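Local coordinates for Mgp-operon protein 3 (Mycoplasma pneumoniae, PDB 6RJ1) that serves as a surface adhesin in cell adhesion by a human pathogen, probably engaging sugars on host cells, at residues V54-S59 and S113-F118; K159-L164 and R230-S235; D163-Q168 and A651-A656; V786-V791 and V854-E859; S800-V805 and G861-T866. All blocks are in the same frame, centred on the assembly; numbering follows the deposited sequence.

Interaction 1: V54-S59 and S113-F118; sequences VALVRS and SYVLIF
V54 carries CG1 trans to its backbone N (chi1 -179°) and V115 does nearly the same (chi1 164°), which brings the two CG1 methyls together at 3.7 Å on one face of an antiparallel pair of neighbouring strands. With 40-48 and 125-135 outside them, 52-59 and 114-121 form the antiparallel run at one end of a mixed eight-stranded sheet. On the V54 face, I117 lies beside V54 and points the same way, its CD1 3.8 Å from V54 CG2; L56 crosses V115 obliquely, its CD1 4.0 Å from V115 CG2.

The other face belongs to A55, V57, Y114 and L116. Here a chi1 of -69° sets V57 CG1 anti to the carbonyl carbon and leaves CG2 in the crowded position between N and that carbon. That CG2 methyl faces CB of Y114 and also reaches L116 CD1 at 3.9 Å, the V57 and L116 side chains standing at about a right angle. F118 turns the edge of its ring to the A55 methyl, and V30 of helix 30-33 covers A55, V57 and L116.

Between the faces runs the backbone ladder. The hydrogen bonds A55 N to L116 O and L116 N to A55 O are both 2.8 Å, V57 N to Y114 O and Y114 N to V57 O both 2.9 Å; V54 with I117 and L56 with V115 are the non-hydrogen-bonded pairs. At the end of the ladder S113 OG also bonds T455, and one water bridges the strands, accepting from S59 N at 2.8 Å and lying 2.8 Å from S113 OG.

Interaction 2: K159-L164 and R230-S235; sequences KTLQDL and RKLNES
A type I beta turn, K231 to E234, packs against the C-terminal end of helix 157-163, with K231 and L232 doing the reaching. Beyond CG the lysine chain is fully extended and runs alongside D163, so that NZ arrives where Q162 O and the D163 carboxylate lie close together. It donates to Q162 O at 3.0 Å, tilted from the carbonyl plane, and forms a salt bridge at 3.2 Å with D163 OD1, which offers its anti lone pair, the one turned away from OD2. D163 OD2 is taken up by S526. A positive charge at this end of a helix would be expected to sit well with the helix dipole.

Beside the lysine the contact is apolar. L232 splits its two methyls between two leucines: CD2 lies 3.8 Å from L161 CB, while CD1 meets L164 CD2 at 4.0 Å. F66 of strand 64-66 packs against L161, Q162 and L232 as well.

The base of the lysine is held from two directions. Across the contact, K231 CA makes a C-H contact with L164 O at 3.4 Å. Within the turn, K231 N donates almost straight (172°) to E234 OE1 at 2.8 Å, meeting that oxygen from above the carboxylate plane.

Interaction 3: D163-Q168 and A651-A656; sequences DLLVEQ and ASLINA
I654 and L164 meet on one face of a parallel strand pair, 165-167 beside 650-654, inside a large mixed beta-sheet. In this sheet 229-230 flanks 165-167 in the antiparallel sense, and 549-563 runs antiparallel to 650-654. I654 sets CG1 opposite its carbonyl carbon (chi1 -60°), which, with the extended second torsion, carries CD1 out over this face to L164. There it lies 3.7 Å from L164 CD1 and 4.0 Å from L164 CD2, so a single methyl touches both branches of the leucine. S652 CB adds a further contact to L164 CD1. On the other face L165 CD2 and L653 CD1 are 4.1 Å apart, with Y229 and Y562 packed against both leucines. Near the start of the pair D163 CB touches A651 CB at 3.6 Å.

L165 is gripped by both its backbone polar atoms: its N donates to S652 O, and its O accepts from I654 N at 2.8 Å. E167 N then bonds I654 O at 2.9 Å.

E167 continues the pairing with its side chain. CG stands trans to N (chi1 -165°), and the extended chain carries a buried carboxylate across to the other segment. OE2 makes salt bridges to R181 and R227, which would be expected to favour the charged form, while Y662 bonds OE1. That same OE1 accepts from A656 N at 2.9 Å, on its anti side and 22° out of the carboxylate plane.

Interaction 4: V786-V791 and V854-E859; sequences VDPAPV and VTYIAE
Y856 reaches out from strand 851-857 to the backbone of V786, and its side chain can be walked from base to hydroxyl. CB heads toward the 786-791 segment and, with CG trans to the backbone N (chi1 -179°), the side chain continues toward it. Along its length the ring packs on K783 of strand 779-786 and meets the W863 ring, the two planes steeply inclined. Farther out, CE2 comes within 3.6 Å of both V786 N and V786 O, and CZ is also 3.6 Å from V786 O, which sits at the ring's edge near its plane.

At the tip, OH donates to V786 O at 2.7 Å. The approach is unusual for a carbonyl acceptor: the hydroxyl lies above the carbonyl plane, 74° out of it, and the C=O...O angle is only 103°. R895 NH1 is a second partner of the hydroxyl, so the oxygen is tied at once to a backbone carbonyl and to a guanidinium group.

P788 packs at the hydroxyl end. Its CD is 3.8 Å from Y856 OH, while CB lies 3.2 Å from A858 O and 3.9 Å from E859 O, in a contact at the protein surface. The loop leaving strand 779-786 is thus laid against the hairpin of strands 851-857 and 862-868 in a neighbouring antiparallel sheet, an arrangement consistent with adjacent blades of a beta-propeller.

Interaction 5: S800-V805 and G861-T866; sequences SAVLLV and GLWFYT
V802 lays both methyls over one face of the W863 ring system, the two side chains coming from opposite directions. CG2 sits 3.4 Å from the centroid of the five-membered ring, only 6° off its normal, a CH-pi contact square over the pyrrole half. CG1 lies over the benzo half, 3.8 Å from both CZ2 and CH2. The two branches thus share one face, one over each ring of the indole. S800 O approaches the same ring system quite differently, in its plane and at its edge, 3.6 Å from CZ2. The indole NE1 makes a weak hydrogen bond to K783 O.

Strands 799-805 and 862-868 belong to two separate antiparallel sheets. Their segments 800-805 and 862-866 run in much the same direction, 26° apart, with axes 9.5 Å from each other at closest approach, so side chains and not backbone bonds fill the gap: two sheets packed face to face, as adjacent blades of a beta-propeller would be.

Y865 is met from two sides as well. L804 slides past it in the opposite direction and lays CD1 over the centre of the ring, 4.1 Å from the centroid, with CD2 3.8 Å from Y865 CD2. V802 CG2, already over the indole, reaches the tyrosine at its edge, near the ring plane and 3.3 Å from OH. That hydroxyl is hydrogen-bonded to G781 O; V802 O is also near, at 3.1 Å from Y865 OH, but the angle is too poor for a bond.

How the interactions relate
The five contacts form two touching pairs and one outlier. Interactions 2 and 3 share D163 and L164, where helix 157-163 passes into strand 165-167; their centres are about 8 Å apart, and R230 O probably bonds V166 N. Interactions 4 and 5, about 11 Å between centres, alternate along the chain and meet in the hairpin 851-868: T855 O with F864 N and I857 N with L862 O are probable hydrogen bonds, while G861 and L862 both face I857 in a G1 beta bulge. The two pairs lie on opposite sides of the chain's centre. Interaction 1 sits in another sheet, that of strands 52-59 and 114-121, its centre at least about 25 Å from any other.

Interaction 1: V54-S59 and S113-F118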
# COMPACT_ATOMS: atom_id res chain seq x y z
N VAL A 54 18.28 -13.75 9.98
CA VAL A 54 18.26 -12.32 9.67
C VAL A 54 17.07 -11.68 10.40
O VAL A 54 15.96 -12.23 10.34
CB VAL A 54 18.20 -12.10 8.14
CG1 VAL A 54 18.20 -10.61 7.79
CG2 VAL A 54 19.35 -12.81 7.43
N ALA A 55 17.29 -10.56 11.10
CA ALA A 55 16.23 -9.85 11.83
C ALA A 55 16.18 -8.36 11.44
O ALA A 55 17.16 -7.82 10.95
CB ALA A 55 16.43 -10.00 13.34
N LEU A 56 15.02 -7.72 11.65
CA LEU A 56 14.78 -6.30 11.37
C LEU A 56 14.25 -5.64 12.64
O LEU A 56 13.24 -6.07 13.20
CB LEU A 56 13.76 -6.15 10.22
CG LEU A 56 13.41 -4.72 9.76
CD1 LEU A 56 14.65 -3.96 9.31
CD2 LEU A 56 12.38 -4.75 8.66
N VAL A 57 14.96 -4.62 13.10
CA VAL A 57 14.60 -3.90 14.33
C VAL A 57 14.51 -2.39 14.12
O VAL A 57 15.31 -1.82 13.37
CB VAL A 57 15.53 -4.26 15.53
CG1 VAL A 57 15.33 -5.70 16.01
CG2 VAL A 57 17.00 -3.98 15.21
N ARG A 58 13.57 -1.74 14.82
CA ARG A 58 13.38 -0.30 14.77
C ARG A 58 13.10 0.26 16.17
O ARG A 58 12.67 -0.48 17.04
CB ARG A 58 12.26 0.08 13.77
CG ARG A 58 10.86 -0.29 14.20
CD ARG A 58 9.85 -0.09 13.09
NE ARG A 58 8.54 -0.62 13.47
CZ ARG A 58 7.48 -0.63 12.68
NH1 ARG A 58 7.55 -0.14 11.45
NH2 ARG A 58 6.33 -1.13 13.11
N SER A 59 13.35 1.56 16.38
CA SER A 59 13.12 2.20 17.67
C SER A 59 12.15 3.36 17.53
O SER A 59 12.24 4.12 16.56
CB SER A 59 14.44 2.68 18.27
OG SER A 59 14.26 3.67 19.26
N SER A 113 17.06 2.20 12.17
CA SER A 113 16.68 0.81 12.06
C SER A 113 17.87 -0.05 11.61
O SER A 113 18.76 0.42 10.90
CB SER A 113 15.52 0.65 11.08
OG SER A 113 14.40 1.40 11.53
N TYR A 114 17.89 -1.31 12.06
CA TYR A 114 18.97 -2.23 11.71
C TYR A 114 18.47 -3.55 11.20
O TYR A 114 17.39 -4.01 11.58
CB TYR A 114 19.88 -2.50 12.93
CG TYR A 114 20.81 -1.36 13.27
CD1 TYR A 114 22.05 -1.24 12.65
CD2 TYR A 114 20.46 -0.41 14.23
CE1 TYR A 114 22.91 -0.19 12.96
CE2 TYR A 114 21.31 0.64 14.55
CZ TYR A 114 22.54 0.75 13.91
OH TYR A 114 23.37 1.80 14.22
N VAL A 115 19.28 -4.16 10.34
CA VAL A 115 19.12 -5.52 9.85
C VAL A 115 20.20 -6.25 10.63
O VAL A 115 21.38 -5.86 10.55
CB VAL A 115 19.27 -5.66 8.31
CG1 VAL A 115 19.47 -7.12 7.91
CG2 VAL A 115 18.07 -5.07 7.59
N LEU A 116 19.81 -7.25 11.44
CA LEU A 116 20.74 -8.01 12.27
C LEU A 116 20.99 -9.38 11.67
O LEU A 116 20.05 -10.04 11.24
CB LEU A 116 20.22 -8.15 13.71
CG LEU A 116 19.53 -6.95 14.34
CD1 LEU A 116 18.85 -7.34 15.60
CD2 LEU A 116 20.50 -5.83 14.61
N ILE A 117 22.26 -9.80 11.66
CA ILE A 117 22.68 -11.09 11.14
C ILE A 117 23.19 -11.94 12.30
O ILE A 117 24.02 -11.49 13.10
CB ILE A 117 23.76 -10.94 10.02
CG1 ILE A 117 23.34 -9.91 8.92
CG2 ILE A 117 24.17 -12.29 9.41
CD1 ILE A 117 22.04 -10.20 8.08
N PHE A 118 22.66 -13.17 12.39
CA PHE A 118 23.01 -14.14 13.42
C PHE A 118 23.50 -15.42 12.76
O PHE A 118 23.02 -15.79 11.69
CB PHE A 118 21.80 -14.45 14.30
CG PHE A 118 21.34 -13.31 15.18
CD1 PHE A 118 20.41 -12.38 14.71
CD2 PHE A 118 21.80 -13.18 16.49
CE1 PHE A 118 19.97 -11.34 15.52
CE2 PHE A 118 21.36 -12.13 17.30
CZ PHE A 118 20.44 -11.22 16.82
O HOH W 1 14.19 2.79 14.00

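Interaction 2: K159-L164 and R230-S235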
# COMPACT_ATOMS: atom_id res chain seq x y z
N LYS A 159 13.05 19.85 -4.73
CA LYS A 159 11.98 20.81 -4.96
C LYS A 159 10.61 20.20 -4.69
O LYS A 159 9.77 20.87 -4.08
CB LYS A 159 12.07 21.41 -6.37
CG LYS A 159 13.19 22.43 -6.52
CD LYS A 159 13.06 23.24 -7.79
CE LYS A 159 14.21 24.20 -7.97
NZ LYS A 159 15.41 23.53 -8.55
N THR A 160 10.40 18.92 -5.08
CA THR A 160 9.16 18.17 -4.86
C THR A 160 8.92 17.98 -3.37
O THR A 160 7.80 18.19 -2.90
CB THR A 160 9.21 16.79 -5.55
OG1 THR A 160 9.59 16.93 -6.92
CG2 THR A 160 7.87 16.03 -5.46
N LEU A 161 9.97 17.57 -2.63
CA LEU A 161 9.91 17.29 -1.20
C LEU A 161 9.61 18.52 -0.36
O LEU A 161 8.96 18.41 0.68
CB LEU A 161 11.17 16.57 -0.73
CG LEU A 161 11.42 15.19 -1.36
CD1 LEU A 161 12.82 14.70 -1.04
CD2 LEU A 161 10.36 14.16 -0.95
N GLN A 162 10.03 19.70 -0.83
CA GLN A 162 9.78 20.97 -0.16
C GLN A 162 8.29 21.29 -0.10
O GLN A 162 7.83 21.84 0.90
CB GLN A 162 10.51 22.11 -0.87
CG GLN A 162 11.99 22.15 -0.62
CD GLN A 162 12.55 23.50 -0.95
OE1 GLN A 162 12.78 24.34 -0.07
NE2 GLN A 162 12.79 23.74 -2.23
N ASP A 163 7.55 20.92 -1.16
CA ASP A 163 6.12 21.18 -1.27
C ASP A 163 5.25 19.95 -1.09
O ASP A 163 4.03 20.07 -1.07
CB ASP A 163 5.81 21.85 -2.61
CG ASP A 163 6.07 23.34 -2.66
OD1 ASP A 163 6.03 23.99 -1.57
OD2 ASP A 163 6.28 23.88 -3.78
N LEU A 164 5.87 18.76 -0.95
CA LEU A 164 5.14 17.50 -0.78
C LEU A 164 4.22 17.48 0.43
O LEU A 164 4.63 17.83 1.55
CB LEU A 164 6.09 16.29 -0.76
CG LEU A 164 5.43 14.91 -0.74
CD1 LEU A 164 4.90 14.53 -2.11
CD2 LEU A 164 6.39 13.87 -0.24
N ARG A 230 -0.01 16.88 5.35
CA ARG A 230 1.06 17.62 5.99
C ARG A 230 2.37 17.56 5.21
O ARG A 230 2.61 16.61 4.45
CB ARG A 230 1.27 17.15 7.45
CG ARG A 230 0.10 17.38 8.41
CD ARG A 230 -0.00 18.82 8.88
NE ARG A 230 -1.13 19.04 9.80
CZ ARG A 230 -2.36 19.39 9.41
NH1 ARG A 230 -3.32 19.56 10.31
NH2 ARG A 230 -2.63 19.55 8.12
N LYS A 231 3.21 18.59 5.40
CA LYS A 231 4.54 18.67 4.82
C LYS A 231 5.48 17.76 5.64
O LYS A 231 5.14 17.37 6.75
CB LYS A 231 5.04 20.12 4.79
CG LYS A 231 4.41 20.96 3.68
CD LYS A 231 5.29 22.16 3.33
CE LYS A 231 4.83 22.81 2.06
NZ LYS A 231 5.75 23.90 1.63
N LEU A 232 6.63 17.41 5.06
CA LEU A 232 7.62 16.52 5.65
C LEU A 232 8.00 16.85 7.11
O LEU A 232 8.08 15.93 7.93
CB LEU A 232 8.86 16.50 4.74
CG LEU A 232 9.11 15.25 3.87
CD1 LEU A 232 7.83 14.60 3.39
CD2 LEU A 232 10.01 15.59 2.71
N ASN A 233 8.19 18.14 7.42
CA ASN A 233 8.55 18.61 8.77
C ASN A 233 7.33 18.94 9.65
O ASN A 233 7.50 19.26 10.84
CB ASN A 233 9.53 19.78 8.69
CG ASN A 233 10.87 19.38 8.15
OD1 ASN A 233 11.59 18.56 8.74
ND2 ASN A 233 11.24 19.92 7.00
N GLU A 234 6.12 18.84 9.08
CA GLU A 234 4.88 19.06 9.81
C GLU A 234 4.48 17.74 10.46
O GLU A 234 5.04 16.69 10.13
CB GLU A 234 3.76 19.56 8.87
CG GLU A 234 3.85 21.05 8.54
CD GLU A 234 2.89 21.58 7.49
OE1 GLU A 234 2.18 20.77 6.85
OE2 GLU A 234 2.87 22.82 7.29
N SER A 235 3.53 17.78 11.40
CA SER A 235 3.04 16.56 12.06
C SER A 235 1.58 16.34 11.77
O SER A 235 0.79 17.30 11.71
CB SER A 235 3.24 16.65 13.57
OG SER A 235 4.61 16.72 13.89

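Interaction 3: D163-Q168 and A651-A656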
# COMPACT_ATOMS: atom_id res chain seq x y z
N ASP A 163 7.55 20.92 -1.16
CA ASP A 163 6.12 21.18 -1.27
C ASP A 163 5.25 19.95 -1.09
O ASP A 163 4.03 20.07 -1.07
CB ASP A 163 5.81 21.85 -2.61
CG ASP A 163 6.07 23.34 -2.66
OD1 ASP A 163 6.03 23.99 -1.57
OD2 ASP A 163 6.28 23.88 -3.78
N LEU A 164 5.87 18.76 -0.95
CA LEU A 164 5.14 17.50 -0.78
C LEU A 164 4.22 17.48 0.43
O LEU A 164 4.63 17.83 1.55
CB LEU A 164 6.09 16.29 -0.76
CG LEU A 164 5.43 14.91 -0.74
CD1 LEU A 164 4.90 14.53 -2.11
CD2 LEU A 164 6.39 13.87 -0.24
N LEU A 165 2.98 17.05 0.18
CA LEU A 165 1.91 16.89 1.15
C LEU A 165 1.60 15.41 1.28
O LEU A 165 1.44 14.74 0.26
CB LEU A 165 0.67 17.64 0.64
CG LEU A 165 0.25 18.92 1.35
CD1 LEU A 165 1.41 19.83 1.64
CD2 LEU A 165 -0.76 19.66 0.51
N VAL A 166 1.56 14.88 2.51
CA VAL A 166 1.22 13.47 2.76
C VAL A 166 -0.02 13.42 3.66
O VAL A 166 -0.08 14.11 4.69
CB VAL A 166 2.40 12.63 3.35
CG1 VAL A 166 2.04 11.15 3.42
CG2 VAL A 166 3.68 12.83 2.54
N GLU A 167 -1.01 12.63 3.27
CA GLU A 167 -2.24 12.45 4.02
C GLU A 167 -1.97 11.67 5.31
O GLU A 167 -1.16 10.74 5.30
CB GLU A 167 -3.27 11.67 3.17
CG GLU A 167 -4.69 11.75 3.70
CD GLU A 167 -5.65 10.70 3.17
OE1 GLU A 167 -5.23 9.88 2.31
OE2 GLU A 167 -6.82 10.70 3.60
N GLN A 168 -2.68 12.02 6.41
CA GLN A 168 -2.58 11.29 7.66
C GLN A 168 -2.99 9.83 7.42
O GLN A 168 -3.83 9.59 6.54
CB GLN A 168 -3.38 11.98 8.80
CG GLN A 168 -4.89 11.96 8.65
CD GLN A 168 -5.58 12.67 9.79
OE1 GLN A 168 -6.40 13.56 9.57
NE2 GLN A 168 -5.27 12.30 11.02
N ALA A 651 2.23 21.30 -7.26
CA ALA A 651 3.11 20.52 -6.39
C ALA A 651 2.56 19.11 -6.24
O ALA A 651 1.49 18.83 -6.77
CB ALA A 651 3.21 21.19 -5.04
N SER A 652 3.29 18.21 -5.55
CA SER A 652 2.87 16.81 -5.37
C SER A 652 2.19 16.54 -4.04
O SER A 652 2.56 17.12 -3.01
CB SER A 652 4.05 15.86 -5.55
OG SER A 652 4.32 15.62 -6.92
N LEU A 653 1.23 15.61 -4.06
CA LEU A 653 0.45 15.21 -2.90
C LEU A 653 0.30 13.67 -2.89
O LEU A 653 -0.10 13.09 -3.90
CB LEU A 653 -0.91 15.93 -2.99
CG LEU A 653 -2.00 15.58 -1.97
CD1 LEU A 653 -2.81 16.81 -1.63
CD2 LEU A 653 -2.93 14.50 -2.50
N ILE A 654 0.59 13.04 -1.74
CA ILE A 654 0.46 11.59 -1.55
C ILE A 654 -0.68 11.26 -0.58
O ILE A 654 -0.73 11.79 0.54
CB ILE A 654 1.80 10.90 -1.17
CG1 ILE A 654 2.88 11.10 -2.29
CG2 ILE A 654 1.60 9.40 -0.85
CD1 ILE A 654 4.31 10.89 -1.85
N ASN A 655 -1.60 10.39 -1.03
CA ASN A 655 -2.75 9.86 -0.31
C ASN A 655 -2.34 8.57 0.39
O ASN A 655 -1.63 7.75 -0.19
CB ASN A 655 -3.89 9.59 -1.29
CG ASN A 655 -4.55 10.84 -1.81
OD1 ASN A 655 -4.60 11.87 -1.13
ND2 ASN A 655 -5.11 10.78 -3.01
N ALA A 656 -2.80 8.39 1.63
CA ALA A 656 -2.49 7.22 2.44
C ALA A 656 -3.39 6.01 2.09
O ALA A 656 -3.72 5.20 2.97
CB ALA A 656 -2.61 7.58 3.91

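Interaction 4: V786-V791 and V854-E859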
# COMPACT_ATOMS: atom_id res chain seq x y z
N VAL A 786 6.94 -22.83 -4.27
CA VAL A 786 7.25 -23.73 -5.39
C VAL A 786 6.26 -24.89 -5.35
O VAL A 786 6.20 -25.61 -4.34
CB VAL A 786 8.73 -24.23 -5.41
CG1 VAL A 786 8.99 -25.15 -6.60
CG2 VAL A 786 9.71 -23.07 -5.40
N ASP A 787 5.48 -25.06 -6.43
CA ASP A 787 4.48 -26.12 -6.57
C ASP A 787 5.15 -27.51 -6.43
O ASP A 787 6.12 -27.78 -7.15
CB ASP A 787 3.73 -25.97 -7.91
CG ASP A 787 2.66 -27.01 -8.21
OD1 ASP A 787 1.82 -27.28 -7.32
OD2 ASP A 787 2.65 -27.53 -9.35
N PRO A 788 4.70 -28.36 -5.48
CA PRO A 788 5.34 -29.68 -5.30
C PRO A 788 5.05 -30.67 -6.43
O PRO A 788 5.83 -31.60 -6.64
CB PRO A 788 4.79 -30.17 -3.97
CG PRO A 788 3.49 -29.48 -3.81
CD PRO A 788 3.59 -28.17 -4.52
N ALA A 789 3.91 -30.48 -7.13
CA ALA A 789 3.45 -31.33 -8.23
C ALA A 789 4.47 -31.41 -9.37
O ALA A 789 5.07 -30.39 -9.72
CB ALA A 789 2.11 -30.82 -8.76
N PRO A 790 4.72 -32.61 -9.95
CA PRO A 790 5.71 -32.71 -11.03
C PRO A 790 5.25 -32.08 -12.35
O PRO A 790 4.07 -32.15 -12.70
CB PRO A 790 5.94 -34.22 -11.17
CG PRO A 790 4.67 -34.84 -10.72
CD PRO A 790 4.12 -33.93 -9.65
N VAL A 791 6.19 -31.45 -13.06
CA VAL A 791 5.93 -30.83 -14.37
C VAL A 791 6.52 -31.70 -15.50
O VAL A 791 7.24 -32.67 -15.22
CB VAL A 791 6.34 -29.33 -14.47
CG1 VAL A 791 5.33 -28.44 -13.76
CG2 VAL A 791 7.76 -29.08 -13.95
N VAL A 854 2.56 -15.91 8.01
CA VAL A 854 2.28 -16.59 6.75
C VAL A 854 3.34 -17.67 6.59
O VAL A 854 4.53 -17.39 6.74
CB VAL A 854 2.19 -15.71 5.48
CG1 VAL A 854 1.49 -16.47 4.36
CG2 VAL A 854 1.48 -14.40 5.74
N THR A 855 2.90 -18.91 6.28
CA THR A 855 3.77 -20.06 6.11
C THR A 855 3.38 -20.81 4.85
O THR A 855 2.19 -20.93 4.56
CB THR A 855 3.66 -21.00 7.33
OG1 THR A 855 3.83 -20.24 8.52
CG2 THR A 855 4.68 -22.12 7.30
N TYR A 856 4.37 -21.35 4.13
CA TYR A 856 4.16 -22.19 2.96
C TYR A 856 4.74 -23.55 3.28
O TYR A 856 5.88 -23.64 3.74
CB TYR A 856 4.79 -21.59 1.70
CG TYR A 856 4.58 -22.42 0.45
CD1 TYR A 856 3.37 -22.38 -0.24
CD2 TYR A 856 5.59 -23.22 -0.06
CE1 TYR A 856 3.17 -23.12 -1.40
CE2 TYR A 856 5.40 -23.99 -1.21
CZ TYR A 856 4.19 -23.92 -1.89
OH TYR A 856 4.01 -24.64 -3.05
N ILE A 857 3.95 -24.62 3.08
CA ILE A 857 4.38 -26.00 3.33
C ILE A 857 4.71 -26.64 1.99
O ILE A 857 3.80 -26.96 1.22
CB ILE A 857 3.37 -26.80 4.18
CG1 ILE A 857 3.09 -26.10 5.56
CG2 ILE A 857 3.79 -28.27 4.35
CD1 ILE A 857 4.31 -25.85 6.56
N ALA A 858 6.01 -26.77 1.69
CA ALA A 858 6.60 -27.30 0.45
C ALA A 858 5.97 -28.59 -0.07
O ALA A 858 5.60 -28.66 -1.24
CB ALA A 858 8.09 -27.49 0.64
N GLU A 859 5.85 -29.60 0.80
CA GLU A 859 5.33 -30.94 0.51
C GLU A 859 3.85 -30.97 0.11
O GLU A 859 3.47 -31.81 -0.72
CB GLU A 859 5.61 -31.95 1.65
CG GLU A 859 5.63 -31.39 3.08
CD GLU A 859 6.95 -30.86 3.60
OE1 GLU A 859 7.24 -31.08 4.80
OE2 GLU A 859 7.69 -30.21 2.83

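Interaction 5: S800-V805 and G861-T866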
# COMPACT_ATOMS: atom_id res chain seq x y z
N SER A 800 4.39 -19.76 -7.55
CA SER A 800 3.42 -18.69 -7.47
C SER A 800 3.54 -17.98 -6.15
O SER A 800 4.07 -18.54 -5.20
CB SER A 800 2.00 -19.24 -7.62
OG SER A 800 1.82 -19.82 -8.91
N ALA A 801 3.04 -16.76 -6.08
CA ALA A 801 2.99 -15.99 -4.85
C ALA A 801 1.54 -15.68 -4.59
O ALA A 801 0.78 -15.45 -5.53
CB ALA A 801 3.78 -14.71 -4.99
N VAL A 802 1.14 -15.75 -3.33
CA VAL A 802 -0.25 -15.43 -3.00
C VAL A 802 -0.29 -14.32 -1.97
O VAL A 802 0.69 -14.12 -1.24
CB VAL A 802 -1.16 -16.64 -2.63
CG1 VAL A 802 -1.20 -17.69 -3.74
CG2 VAL A 802 -0.78 -17.24 -1.29
N LEU A 803 -1.40 -13.60 -1.92
CA LEU A 803 -1.65 -12.54 -0.95
C LEU A 803 -3.15 -12.37 -0.72
O LEU A 803 -3.96 -12.70 -1.59
CB LEU A 803 -0.98 -11.20 -1.34
CG LEU A 803 -1.58 -10.44 -2.52
CD1 LEU A 803 -1.72 -8.97 -2.20
CD2 LEU A 803 -0.78 -10.67 -3.78
N LEU A 804 -3.49 -11.87 0.46
CA LEU A 804 -4.87 -11.64 0.84
C LEU A 804 -5.20 -10.17 0.67
O LEU A 804 -4.40 -9.29 1.03
CB LEU A 804 -5.08 -12.09 2.30
CG LEU A 804 -5.77 -13.45 2.54
CD1 LEU A 804 -5.26 -14.56 1.62
CD2 LEU A 804 -5.60 -13.88 3.97
N VAL A 805 -6.35 -9.90 0.06
CA VAL A 805 -6.92 -8.56 -0.17
C VAL A 805 -8.35 -8.54 0.38
O VAL A 805 -8.87 -9.59 0.76
CB VAL A 805 -6.84 -8.07 -1.64
CG1 VAL A 805 -5.40 -7.83 -2.07
CG2 VAL A 805 -7.56 -9.02 -2.60
N GLY A 861 2.10 -27.93 -0.72
CA GLY A 861 1.90 -26.78 -1.59
C GLY A 861 0.83 -25.82 -1.09
O GLY A 861 0.20 -25.12 -1.89
N LEU A 862 0.63 -25.79 0.25
CA LEU A 862 -0.38 -24.97 0.91
C LEU A 862 0.20 -23.86 1.73
O LEU A 862 1.21 -24.04 2.42
CB LEU A 862 -1.29 -25.83 1.81
CG LEU A 862 -1.92 -27.07 1.19
CD1 LEU A 862 -2.48 -27.98 2.25
CD2 LEU A 862 -2.99 -26.70 0.17
N TRP A 863 -0.46 -22.71 1.67
CA TRP A 863 -0.13 -21.52 2.43
C TRP A 863 -1.06 -21.49 3.66
O TRP A 863 -2.24 -21.84 3.55
CB TRP A 863 -0.38 -20.27 1.59
CG TRP A 863 0.59 -20.03 0.47
CD1 TRP A 863 1.70 -19.23 0.50
CD2 TRP A 863 0.44 -20.45 -0.89
NE1 TRP A 863 2.27 -19.16 -0.75
CE2 TRP A 863 1.51 -19.89 -1.63
CE3 TRP A 863 -0.51 -21.24 -1.58
CZ2 TRP A 863 1.68 -20.12 -3.00
CZ3 TRP A 863 -0.33 -21.48 -2.93
CH2 TRP A 863 0.75 -20.91 -3.63
N PHE A 864 -0.52 -21.06 4.81
CA PHE A 864 -1.28 -20.93 6.05
C PHE A 864 -1.14 -19.52 6.59
O PHE A 864 -0.02 -19.07 6.85
CB PHE A 864 -0.86 -21.99 7.08
CG PHE A 864 -1.15 -23.41 6.64
CD1 PHE A 864 -2.43 -23.94 6.73
CD2 PHE A 864 -0.13 -24.22 6.15
CE1 PHE A 864 -2.70 -25.25 6.32
CE2 PHE A 864 -0.40 -25.53 5.73
CZ PHE A 864 -1.68 -26.03 5.82
N TYR A 865 -2.27 -18.80 6.69
CA TYR A 865 -2.34 -17.42 7.17
C TYR A 865 -2.87 -17.38 8.59
O TYR A 865 -4.04 -17.72 8.82
CB TYR A 865 -3.22 -16.57 6.24
CG TYR A 865 -2.56 -16.21 4.93
CD1 TYR A 865 -2.49 -17.14 3.89
CD2 TYR A 865 -2.03 -14.95 4.72
CE1 TYR A 865 -1.86 -16.82 2.68
CE2 TYR A 865 -1.42 -14.61 3.52
CZ TYR A 865 -1.33 -15.55 2.50
OH TYR A 865 -0.72 -15.22 1.32
N THR A 866 -2.01 -17.00 9.54
CA THR A 866 -2.36 -16.93 10.95
C THR A 866 -2.75 -15.50 11.31
O THR A 866 -2.02 -14.56 11.03
CB THR A 866 -1.26 -17.52 11.82
OG1 THR A 866 -0.96 -18.84 11.35
CG2 THR A 866 -1.64 -17.58 13.29